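Local atomic coordinates of succinate-semialdehyde dehydrogenase (Synechococcus sp., PDB entry 4ITA), a protein that probably catalyses the NADP-dependent oxidation of succinic semialdehyde to succinate, as a member of the aldehyde dehydrogenase family. Residues S234-V239 with L389-W394; D246-V251 with A278-K283; A267-L272 with M368-K373; D374-I379 with Q401-Q406. All blocks are in the same frame, centred on the assembly; numbering follows the deposited sequence.

Contact 1: residues S234-V239 with L389-W394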
# COMPACT_ATOMS: atom_id res chain seq x y z
N SER A 234 9.65 1.59 19.42
CA SER A 234 10.38 1.46 20.68
C SER A 234 11.60 0.61 20.37
O SER A 234 11.72 -0.54 20.82
CB SER A 234 9.50 0.84 21.76
OG SER A 234 10.20 0.82 23.00
N ASP A 235 12.49 1.17 19.58
CA ASP A 235 13.56 0.39 18.97
C ASP A 235 14.51 -0.16 20.02
O ASP A 235 14.92 0.55 20.94
CB ASP A 235 14.36 1.25 17.99
CG ASP A 235 13.57 1.66 16.75
OD1 ASP A 235 12.35 1.39 16.65
OD2 ASP A 235 14.22 2.25 15.87
N PRO A 236 14.90 -1.43 19.87
CA PRO A 236 15.91 -2.01 20.76
C PRO A 236 17.33 -1.61 20.33
O PRO A 236 17.60 -1.34 19.16
CB PRO A 236 15.71 -3.51 20.55
CG PRO A 236 15.26 -3.62 19.13
CD PRO A 236 14.39 -2.42 18.90
N PHE A 237 18.21 -1.53 21.33
CA PHE A 237 19.63 -1.29 21.12
C PHE A 237 20.30 -2.41 21.92
O PHE A 237 20.37 -2.36 23.15
CB PHE A 237 19.98 0.10 21.66
CG PHE A 237 21.36 0.60 21.27
CD1 PHE A 237 22.47 0.30 22.05
CD2 PHE A 237 21.52 1.41 20.16
CE1 PHE A 237 23.72 0.79 21.70
CE2 PHE A 237 22.78 1.89 19.80
CZ PHE A 237 23.88 1.58 20.58
N VAL A 238 20.72 -3.45 21.21
CA VAL A 238 21.19 -4.68 21.82
C VAL A 238 22.70 -4.70 21.84
O VAL A 238 23.33 -4.47 20.81
CB VAL A 238 20.66 -5.91 21.05
CG1 VAL A 238 21.04 -7.18 21.78
CG2 VAL A 238 19.14 -5.85 20.87
N VAL A 239 23.28 -4.94 23.01
CA VAL A 239 24.74 -4.93 23.14
C VAL A 239 25.24 -6.26 23.67
O VAL A 239 24.90 -6.67 24.78
CB VAL A 239 25.21 -3.78 24.05
CG1 VAL A 239 26.74 -3.73 24.08
CG2 VAL A 239 24.64 -2.45 23.58
N LEU A 389 9.86 -0.69 14.12
CA LEU A 389 10.43 0.29 13.21
C LEU A 389 11.90 -0.01 12.93
O LEU A 389 12.23 -0.58 11.89
CB LEU A 389 10.22 1.70 13.74
CG LEU A 389 10.59 2.82 12.77
CD1 LEU A 389 9.94 2.63 11.38
CD2 LEU A 389 10.20 4.14 13.36
N GLY A 390 12.78 0.35 13.85
CA GLY A 390 14.19 0.04 13.70
C GLY A 390 14.74 -0.85 14.80
O GLY A 390 14.06 -1.14 15.79
N ALA A 391 15.97 -1.30 14.62
CA ALA A 391 16.64 -2.12 15.63
C ALA A 391 18.14 -2.00 15.42
O ALA A 391 18.60 -2.00 14.27
CB ALA A 391 16.21 -3.58 15.52
N SER A 392 18.88 -1.88 16.51
CA SER A 392 20.34 -1.82 16.45
C SER A 392 20.93 -2.92 17.33
O SER A 392 20.47 -3.12 18.46
CB SER A 392 20.80 -0.45 16.93
OG SER A 392 22.21 -0.33 16.97
N ALA A 393 21.94 -3.62 16.82
CA ALA A 393 22.60 -4.69 17.59
C ALA A 393 24.11 -4.62 17.42
O ALA A 393 24.62 -4.36 16.33
CB ALA A 393 22.06 -6.06 17.18
N TRP A 394 24.81 -4.86 18.53
CA TRP A 394 26.25 -4.67 18.61
C TRP A 394 26.93 -5.99 18.97
O TRP A 394 26.74 -6.52 20.06
CB TRP A 394 26.58 -3.57 19.62
CG TRP A 394 26.04 -2.26 19.15
CD1 TRP A 394 24.72 -1.90 19.07
CD2 TRP A 394 26.79 -1.16 18.64
NE1 TRP A 394 24.61 -0.64 18.54
CE2 TRP A 394 25.87 -0.16 18.28
CE3 TRP A 394 28.16 -0.92 18.46
CZ2 TRP A 394 26.27 1.07 17.74
CZ3 TRP A 394 28.55 0.30 17.93
CH2 TRP A 394 27.61 1.28 17.58
O HOH W 1 10.27 -0.19 17.14

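Contact 2: residues D246-V251 with A278-K283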
# COMPACT_ATOMS: atom_id res chain seq x y z
N ASP A 246 32.79 0.89 24.26
CA ASP A 246 32.88 2.34 24.32
C ASP A 246 32.18 3.00 23.13
O ASP A 246 31.47 4.00 23.30
CB ASP A 246 34.33 2.82 24.44
CG ASP A 246 34.94 2.53 25.80
OD1 ASP A 246 34.20 2.21 26.75
OD2 ASP A 246 36.18 2.65 25.91
N GLU A 247 32.34 2.43 21.94
CA GLU A 247 31.62 2.94 20.77
C GLU A 247 30.11 2.78 20.95
O GLU A 247 29.35 3.70 20.65
CB GLU A 247 32.07 2.27 19.46
CG GLU A 247 31.40 2.89 18.23
CD GLU A 247 31.72 2.18 16.91
OE1 GLU A 247 32.29 1.08 16.95
OE2 GLU A 247 31.37 2.74 15.85
N ALA A 248 29.69 1.62 21.43
CA ALA A 248 28.27 1.36 21.65
C ALA A 248 27.65 2.35 22.65
O ALA A 248 26.51 2.79 22.45
CB ALA A 248 28.05 -0.09 22.10
N VAL A 249 28.38 2.70 23.71
CA VAL A 249 27.89 3.68 24.68
C VAL A 249 27.75 5.08 24.07
O VAL A 249 26.74 5.77 24.26
CB VAL A 249 28.81 3.77 25.92
CG1 VAL A 249 28.44 4.97 26.78
CG2 VAL A 249 28.75 2.49 26.72
N GLU A 250 28.78 5.50 23.35
CA GLU A 250 28.78 6.81 22.71
C GLU A 250 27.65 6.91 21.70
O GLU A 250 26.86 7.86 21.71
CB GLU A 250 30.13 7.05 22.01
CG GLU A 250 31.30 7.29 22.96
CD GLU A 250 31.22 8.64 23.64
OE1 GLU A 250 30.52 9.54 23.12
OE2 GLU A 250 31.87 8.81 24.70
N VAL A 251 27.56 5.92 20.82
CA VAL A 251 26.54 5.92 19.78
C VAL A 251 25.14 5.74 20.38
O VAL A 251 24.20 6.41 19.97
CB VAL A 251 26.86 4.84 18.72
CG1 VAL A 251 25.70 4.68 17.76
CG2 VAL A 251 28.15 5.22 17.96
N ALA A 278 27.07 -4.53 33.40
CA ALA A 278 27.53 -3.63 34.45
C ALA A 278 28.39 -2.51 33.88
O ALA A 278 28.16 -1.33 34.18
CB ALA A 278 28.28 -4.39 35.53
N GLU A 279 29.36 -2.87 33.05
CA GLU A 279 30.26 -1.88 32.45
C GLU A 279 29.51 -0.94 31.51
O GLU A 279 29.67 0.28 31.57
CB GLU A 279 31.41 -2.57 31.70
CG GLU A 279 32.35 -1.58 31.03
CD GLU A 279 33.49 -2.25 30.29
OE1 GLU A 279 33.66 -3.48 30.44
OE2 GLU A 279 34.20 -1.54 29.55
N PHE A 280 28.69 -1.51 30.63
CA PHE A 280 27.94 -0.68 29.70
C PHE A 280 27.00 0.28 30.44
O PHE A 280 26.95 1.47 30.11
CB PHE A 280 27.15 -1.53 28.69
CG PHE A 280 26.44 -0.72 27.64
CD1 PHE A 280 27.01 -0.50 26.39
CD2 PHE A 280 25.20 -0.15 27.91
CE1 PHE A 280 26.36 0.27 25.44
CE2 PHE A 280 24.54 0.61 26.96
CZ PHE A 280 25.12 0.83 25.72
N LEU A 281 26.26 -0.22 31.42
CA LEU A 281 25.30 0.62 32.11
C LEU A 281 25.97 1.76 32.88
O LEU A 281 25.47 2.88 32.90
CB LEU A 281 24.41 -0.20 33.05
CG LEU A 281 23.32 0.58 33.78
CD1 LEU A 281 22.45 1.37 32.79
CD2 LEU A 281 22.46 -0.36 34.61
N GLU A 282 27.11 1.47 33.52
CA GLU A 282 27.83 2.53 34.23
C GLU A 282 28.25 3.61 33.24
O GLU A 282 28.10 4.81 33.50
CB GLU A 282 29.05 1.98 34.97
CG GLU A 282 29.99 3.10 35.48
CD GLU A 282 31.10 2.62 36.40
OE1 GLU A 282 30.79 2.26 37.55
OE2 GLU A 282 32.28 2.63 35.99
N LYS A 283 28.80 3.19 32.11
CA LYS A 283 29.26 4.12 31.09
C LYS A 283 28.11 4.91 30.46
O LYS A 283 28.27 6.09 30.14
CB LYS A 283 30.11 3.40 30.04
CG LYS A 283 31.47 2.98 30.60
CD LYS A 283 32.32 2.21 29.61
CE LYS A 283 33.74 2.07 30.14
NZ LYS A 283 34.57 1.17 29.30

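Contact 3: residues A267-L272 with M368-K373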
# COMPACT_ATOMS: atom_id res chain seq x y z
N ALA A 267 17.08 5.04 20.00
CA ALA A 267 17.30 3.85 20.81
C ALA A 267 16.49 4.02 22.10
O ALA A 267 16.81 4.88 22.91
CB ALA A 267 18.77 3.70 21.14
N LYS A 268 15.43 3.24 22.27
CA LYS A 268 14.55 3.41 23.42
C LYS A 268 14.71 2.34 24.51
O LYS A 268 14.55 2.62 25.69
CB LYS A 268 13.09 3.55 22.98
CG LYS A 268 12.87 4.69 21.98
CD LYS A 268 11.44 5.24 22.01
CE LYS A 268 11.29 6.46 21.09
NZ LYS A 268 10.98 6.10 19.66
N ARG A 269 15.02 1.11 24.09
CA ARG A 269 15.19 -0.01 25.02
C ARG A 269 16.57 -0.61 24.82
O ARG A 269 16.85 -1.20 23.77
CB ARG A 269 14.09 -1.06 24.80
CG ARG A 269 12.67 -0.54 25.13
CD ARG A 269 11.56 -1.57 24.81
NE ARG A 269 11.69 -1.98 23.42
CZ ARG A 269 11.83 -3.22 22.98
NH1 ARG A 269 11.74 -4.26 23.81
NH2 ARG A 269 12.03 -3.42 21.69
N PHE A 270 17.42 -0.45 25.82
CA PHE A 270 18.77 -0.98 25.80
C PHE A 270 18.75 -2.37 26.39
O PHE A 270 18.31 -2.56 27.53
CB PHE A 270 19.71 -0.06 26.59
CG PHE A 270 19.97 1.25 25.91
CD1 PHE A 270 19.02 2.26 25.92
CD2 PHE A 270 21.14 1.45 25.21
CE1 PHE A 270 19.25 3.46 25.27
CE2 PHE A 270 21.39 2.65 24.56
CZ PHE A 270 20.44 3.65 24.58
N ILE A 271 19.18 -3.34 25.58
CA ILE A 271 19.12 -4.75 25.94
C ILE A 271 20.55 -5.26 26.03
O ILE A 271 21.25 -5.39 25.02
CB ILE A 271 18.27 -5.53 24.93
CG1 ILE A 271 16.82 -5.00 24.98
CG2 ILE A 271 18.32 -7.02 25.22
CD1 ILE A 271 15.93 -5.48 23.85
N LEU A 272 21.00 -5.50 27.26
CA LEU A 272 22.41 -5.72 27.53
C LEU A 272 22.69 -7.15 27.94
O LEU A 272 22.07 -7.66 28.87
CB LEU A 272 22.87 -4.78 28.65
CG LEU A 272 22.47 -3.31 28.50
CD1 LEU A 272 23.01 -2.50 29.68
CD2 LEU A 272 22.98 -2.75 27.19
N MET A 368 15.03 2.89 28.76
CA MET A 368 14.73 1.70 29.55
C MET A 368 15.87 0.70 29.36
O MET A 368 16.32 0.49 28.24
CB MET A 368 13.39 1.07 29.12
CG MET A 368 12.14 1.91 29.38
SD MET A 368 10.53 1.09 29.02
CE MET A 368 10.29 1.56 27.29
N VAL A 369 16.34 0.10 30.45
CA VAL A 369 17.48 -0.83 30.36
C VAL A 369 17.08 -2.20 30.87
O VAL A 369 16.38 -2.33 31.88
CB VAL A 369 18.70 -0.29 31.15
CG1 VAL A 369 19.89 -1.23 31.01
CG2 VAL A 369 19.06 1.10 30.66
N PHE A 370 17.53 -3.23 30.15
CA PHE A 370 17.24 -4.62 30.46
C PHE A 370 18.51 -5.44 30.38
O PHE A 370 19.43 -5.10 29.64
CB PHE A 370 16.25 -5.18 29.44
CG PHE A 370 15.02 -4.36 29.29
CD1 PHE A 370 13.89 -4.62 30.05
CD2 PHE A 370 14.98 -3.29 28.39
CE1 PHE A 370 12.75 -3.85 29.92
CE2 PHE A 370 13.85 -2.51 28.26
CZ PHE A 370 12.73 -2.79 29.03
N THR A 371 18.56 -6.54 31.14
CA THR A 371 19.67 -7.48 31.03
C THR A 371 19.16 -8.83 30.53
O THR A 371 18.08 -9.28 30.94
CB THR A 371 20.39 -7.65 32.39
OG1 THR A 371 20.90 -6.38 32.82
CG2 THR A 371 21.55 -8.62 32.27
N VAL A 372 19.92 -9.45 29.64
CA VAL A 372 19.56 -10.77 29.10
C VAL A 372 20.75 -11.72 29.18
O VAL A 372 21.90 -11.29 29.32
CB VAL A 372 19.01 -10.68 27.66
CG1 VAL A 372 17.72 -9.88 27.62
CG2 VAL A 372 20.03 -10.06 26.73
N LYS A 373 20.48 -13.02 29.07
CA LYS A 373 21.49 -14.05 29.29
C LYS A 373 22.07 -14.65 28.02
O LYS A 373 23.15 -15.23 28.04
CB LYS A 373 20.93 -15.18 30.14
CG LYS A 373 20.75 -14.85 31.60
CD LYS A 373 20.20 -16.05 32.35
CE LYS A 373 19.77 -15.69 33.76
NZ LYS A 373 20.90 -15.12 34.54

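Contact 4: residues D374-I379 with Q401-Q406. With EDO (1,2-ethanediol), chain L.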
# COMPACT_ATOMS: atom_id res chain seq x y z
N ASP A 374 21.33 -14.56 26.92
CA ASP A 374 21.77 -15.16 25.67
C ASP A 374 21.05 -14.55 24.47
O ASP A 374 20.17 -13.69 24.63
CB ASP A 374 21.62 -16.70 25.69
CG ASP A 374 20.19 -17.16 25.96
OD1 ASP A 374 19.22 -16.46 25.61
OD2 ASP A 374 20.03 -18.28 26.50
N LEU A 375 21.42 -15.02 23.29
CA LEU A 375 20.89 -14.52 22.04
C LEU A 375 19.37 -14.70 21.90
O LEU A 375 18.67 -13.76 21.49
CB LEU A 375 21.63 -15.20 20.89
CG LEU A 375 21.31 -14.75 19.48
CD1 LEU A 375 21.53 -13.26 19.35
CD2 LEU A 375 22.21 -15.48 18.50
N ASP A 376 18.86 -15.88 22.23
CA ASP A 376 17.42 -16.13 22.11
C ASP A 376 16.63 -15.15 22.98
O ASP A 376 15.61 -14.62 22.56
CB ASP A 376 17.06 -17.57 22.48
CG ASP A 376 17.42 -18.57 21.39
OD1 ASP A 376 17.90 -18.16 20.33
OD2 ASP A 376 17.21 -19.79 21.61
N GLN A 377 17.11 -14.92 24.20
CA GLN A 377 16.42 -14.03 25.12
C GLN A 377 16.48 -12.59 24.62
O GLN A 377 15.51 -11.84 24.73
CB GLN A 377 17.04 -14.14 26.52
CG GLN A 377 16.27 -13.41 27.60
CD GLN A 377 16.99 -13.44 28.94
OE1 GLN A 377 17.98 -14.17 29.11
NE2 GLN A 377 16.51 -12.66 29.90
N ALA A 378 17.61 -12.21 24.05
CA ALA A 378 17.76 -10.85 23.50
C ALA A 378 16.77 -10.59 22.37
O ALA A 378 16.12 -9.54 22.32
CB ALA A 378 19.17 -10.65 23.00
N ILE A 379 16.65 -11.54 21.46
CA ILE A 379 15.74 -11.40 20.33
C ILE A 379 14.28 -11.40 20.79
O ILE A 379 13.48 -10.57 20.35
CB ILE A 379 16.02 -12.50 19.28
CG1 ILE A 379 17.39 -12.25 18.65
CG2 ILE A 379 14.92 -12.53 18.22
CD1 ILE A 379 17.95 -13.41 17.85
N GLN A 401 25.48 -11.80 14.31
CA GLN A 401 25.07 -10.74 13.39
C GLN A 401 23.97 -11.21 12.46
O GLN A 401 22.96 -10.53 12.28
CB GLN A 401 26.26 -10.23 12.56
CG GLN A 401 27.34 -9.56 13.38
CD GLN A 401 28.55 -9.19 12.56
OE1 GLN A 401 28.78 -9.75 11.48
NE2 GLN A 401 29.33 -8.24 13.06
N GLN A 402 24.15 -12.40 11.89
CA GLN A 402 23.15 -12.93 10.97
C GLN A 402 21.83 -13.25 11.65
O GLN A 402 20.76 -12.98 11.09
CB GLN A 402 23.70 -14.14 10.21
CG GLN A 402 24.79 -13.77 9.20
CD GLN A 402 24.35 -12.69 8.22
OE1 GLN A 402 23.31 -12.81 7.57
NE2 GLN A 402 25.13 -11.62 8.11
N ARG A 403 21.87 -13.79 12.86
CA ARG A 403 20.63 -14.05 13.58
C ARG A 403 19.89 -12.76 13.92
O ARG A 403 18.66 -12.70 13.80
CB ARG A 403 20.87 -14.90 14.83
CG ARG A 403 21.13 -16.37 14.51
CD ARG A 403 20.84 -17.27 15.71
NE ARG A 403 19.45 -17.17 16.16
CZ ARG A 403 19.02 -17.53 17.37
NH1 ARG A 403 19.88 -18.01 18.26
NH2 ARG A 403 17.74 -17.40 17.69
N PHE A 404 20.62 -11.73 14.34
CA PHE A 404 19.99 -10.44 14.62
C PHE A 404 19.35 -9.86 13.35
O PHE A 404 18.20 -9.42 13.37
CB PHE A 404 21.02 -9.44 15.18
CG PHE A 404 21.31 -9.62 16.65
CD1 PHE A 404 20.29 -9.65 17.59
CD2 PHE A 404 22.63 -9.72 17.10
CE1 PHE A 404 20.57 -9.80 18.96
CE2 PHE A 404 22.91 -9.85 18.46
CZ PHE A 404 21.88 -9.89 19.38
N ILE A 405 20.10 -9.87 12.24
CA ILE A 405 19.58 -9.38 10.96
C ILE A 405 18.31 -10.13 10.56
O ILE A 405 17.32 -9.52 10.16
CB ILE A 405 20.64 -9.51 9.85
CG1 ILE A 405 21.77 -8.50 10.08
CG2 ILE A 405 20.01 -9.31 8.47
CD1 ILE A 405 23.01 -8.76 9.25
N GLN A 406 18.33 -11.45 10.69
CA GLN A 406 17.22 -12.26 10.23
C GLN A 406 16.01 -12.20 11.15
O GLN A 406 14.87 -12.20 10.69
CB GLN A 406 17.68 -13.72 10.06
CG GLN A 406 18.66 -13.91 8.92
CD GLN A 406 18.03 -13.64 7.56
OE1 GLN A 406 16.92 -14.09 7.29
NE2 GLN A 406 18.74 -12.91 6.71
C1 EDO L . 18.73 -21.24 25.20
O1 EDO L . 18.68 -19.84 24.89
C2 EDO L . 18.10 -22.01 24.05
O2 EDO L . 16.85 -21.41 23.71

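Contact 1: residues S234-V239 with L389-W394
Trp394 NE1 sits over one face of the Phe237 ring, 3.1 Å from Phe237 CZ, while the plane of the Phe237 ring and that of the five-membered indole ring are inclined at 35°, an oblique pairing. The phenyl group reaches the indole because Phe237 CG is anti to the backbone N (chi1 -168°), which carries its far end toward the neighbouring strand. The indole is fixed from a second direction as well: Trp394 NE1 donates to Ser392 OG at 2.9 Å, the hydroxyl lying out of the ring plane, and this OG is also hydrogen-bonded to Gly417 O. At the indole edge, near its plane, comes Val238 O.

On the other face of the sheet the beta carbons of Val238 and Ala393 face each other, and Pro236 CG rests on Ala391 CB at 3.7 Å. Between the two faces runs the backbone ladder: Ser392 N to Pro236 O, Val238 N to Ser392 O at 2.8 Å, and Trp394 N to Val238 O at 2.7 Å. At the start of the pair a side chain takes over, since Gly390 N donates to Asp235 OD1 at 3.0 Å, approaching from above the carboxylate plane. A water gives a hydrogen to Asp235 OD1 at 2.7 Å and accepts from Ser234 N and Leu389 N, bridging the starts of the two strands.

Leu389 belongs to the NADPH pocket and touches the cofactor. With strand directions only 5° apart and three parallel bridges, the pair is an inner part of the seven-stranded, mostly parallel sheet expected of the aldehyde dehydrogenase catalytic domain.

Contact 2: residues D246-V251 with A278-K283
Lys283 NZ is gripped by two carboxylates, donating to Asp246 OD1 on the facing helix at 2.8 Å and to Glu279 OE2, one turn back on its own helix, at 2.7 Å. The two acceptors are used differently: Asp246 offers its syn lone pair, Glu279 its anti one. The acceptor oxygens, Asp246 OD1 and Glu279 OE2, stay 4.7 Å apart, and the ammonium group between them probably offsets their like charges. The Lys283 side chain runs extended beyond CG to span the gap between the helices. Were Lys283 an alanine, Asp246 and Glu279 would probably be left close together without their shared counter-charge, and the ionic tie between these segments would be lost.

Beneath this salt-bridge network the packing is apolar. Val249 CG2 lies over the face of the Phe280 ring, 3.8 Å from its centroid and 29° off the normal, a CH-pi contact. Val249 CG2 also touches Lys283 CB at 3.7 Å, so it is held between the ring and the base of the lysine. Its twin, Val249 CG1, anti to the backbone N (chi1 169°), is directed instead at the backbone, 3.5 Å from Lys283 O. Ala248 meets the ring at its edge, through its carbonyl carbon, with its CB 3.8 Å from Phe280 CE1.

The segment axes approach to 9.7 Å and cross at -37°. Glu247, on the helix of Asp246, forms a salt bridge with Lys456 of the second subunit. Both helices cover one side of the seven-stranded sheet: Phe280 packs on Phe270 and Leu272 of strand 267-273, Ala248 on Trp394 of strand 390-394.

Contact 3: residues A267-L272 with M368-K373
Met368 and Lys268 open a ladder of five backbone hydrogen bonds, Met368 N donating to Lys268 O at 3.1 Å. It continues through Phe270 N to Met368 O at 2.8 Å, Phe370 N to Phe270 O, Leu272 N to Phe370 O, and ends with Val372 N to Leu272 O at 2.9 Å. Because Phe270 and Leu272 each use both N and O toward the other strand, as does Phe370, the pairing is that of regular parallel strands. Weaker CA-H...O contacts run beside it, the closest from Thr371 CA to Leu272 O at 3.2 Å.

The two strands, with a crossing angle of -22°, are neighbours in the mostly parallel sheet of an alpha/beta domain with helices on both faces. Helix 375-383 covers the face of Ile271 and Phe370; helix 274-289 covers that of Phe270 and Leu272.

Apolar contacts follow this division. On the first face Phe370 CE2 meets Arg269 CB at 3.8 Å, and Ile271 CG1 approaches the same ring obliquely, while Phe270 O lies at the ring's edge. With an alanine in place of Phe370, the stem of Arg269 and the flank of Ile271 would probably lose their shared cover and a gap would open beneath Leu381. Met368, bent at chi3 (-90°), turns CE to within 3.8 Å of Arg269 CG. On the opposite face Leu272 CD1 reaches Val369 CG1 at 3.6 Å.

The charged ends look outside the pair. The Arg269 guanidinium donates to the carbonyls of Ser234, Leu381 and Ala382, and Lys268 NZ forms a salt bridge with Glu361.

Contact 4: residues D374-I379 with Q401-Q406
The guanidinium of Arg403 has Leu375 CG and Ile379 CD1 over the same face and Asp376 OD1 at its edge, almost exactly in plane. Both terminal nitrogens grip that one oxygen end-on, Arg403 NH2 at 2.8 Å and Arg403 NH1 at 2.9 Å from Asp376 OD1. The carboxylate stands at 78° to the guanidinium, so the two donors arrive from opposite faces of the carboxylate plane. Arg403 NE has its own salt bridge, to Glu407. The second flat group, the Phe404 ring, carries Leu375 CD1 over one face, 3.8 Å from its centroid and 26° off the normal, a CH-pi contact. Ala378 CB lies at the ring's edge, and Ile379 CG1 comes in obliquely, 4.0 Å from Phe404 CE1.

Leu375 thus serves both groups: with CG anti to the backbone N (chi1 -175°), it forks toward the other helix, CD1 going to the ring and CD2 to Arg403 NH1 at 3.4 Å. Helix 398-407 is the crossover of a beta-alpha-beta unit joining parallel neighbours 390-394 and 412-415, and both helices lie on one face of the sheet, where Ala378 and Phe404 pack on Val238.

Asp374 is the N-cap of helix 375-383, its OD1 accepting from Gln377 N at 3.0 Å. A 1,2-ethanediol molecule, probably from the crystallisation liquor, hydrogen-bonds from O1 to Asp374 OD2 at 2.6 Å and from O2 to Asp376 OD2 at 2.7 Å. Ile405 O and Gln406 O accept from Lys451 and Gln121 of the second subunit.

In the fold
Following the chain, strand 235-239 opens contact 1, which closes only at strand 390-394, some 150 residues later. Both contact 2 and contact 3 are nested in that loop: contact 2 joins helix 245-257 to helix 274-289, and contact 3 starts on the intervening strand 267-273 and closes at 366-372, so contacts 2 and 3 cross. Helix 375-383 then opens contact 4, which crosses contact 1 because strand 390-394 lies between its two helices. Contacts 1 and 3 share one sheet, joined by backbone bonds between Phe237 and the 267-272 segment. Contact 2 covers one face and contact 4 the other, their nearest atoms about 11 Å apart.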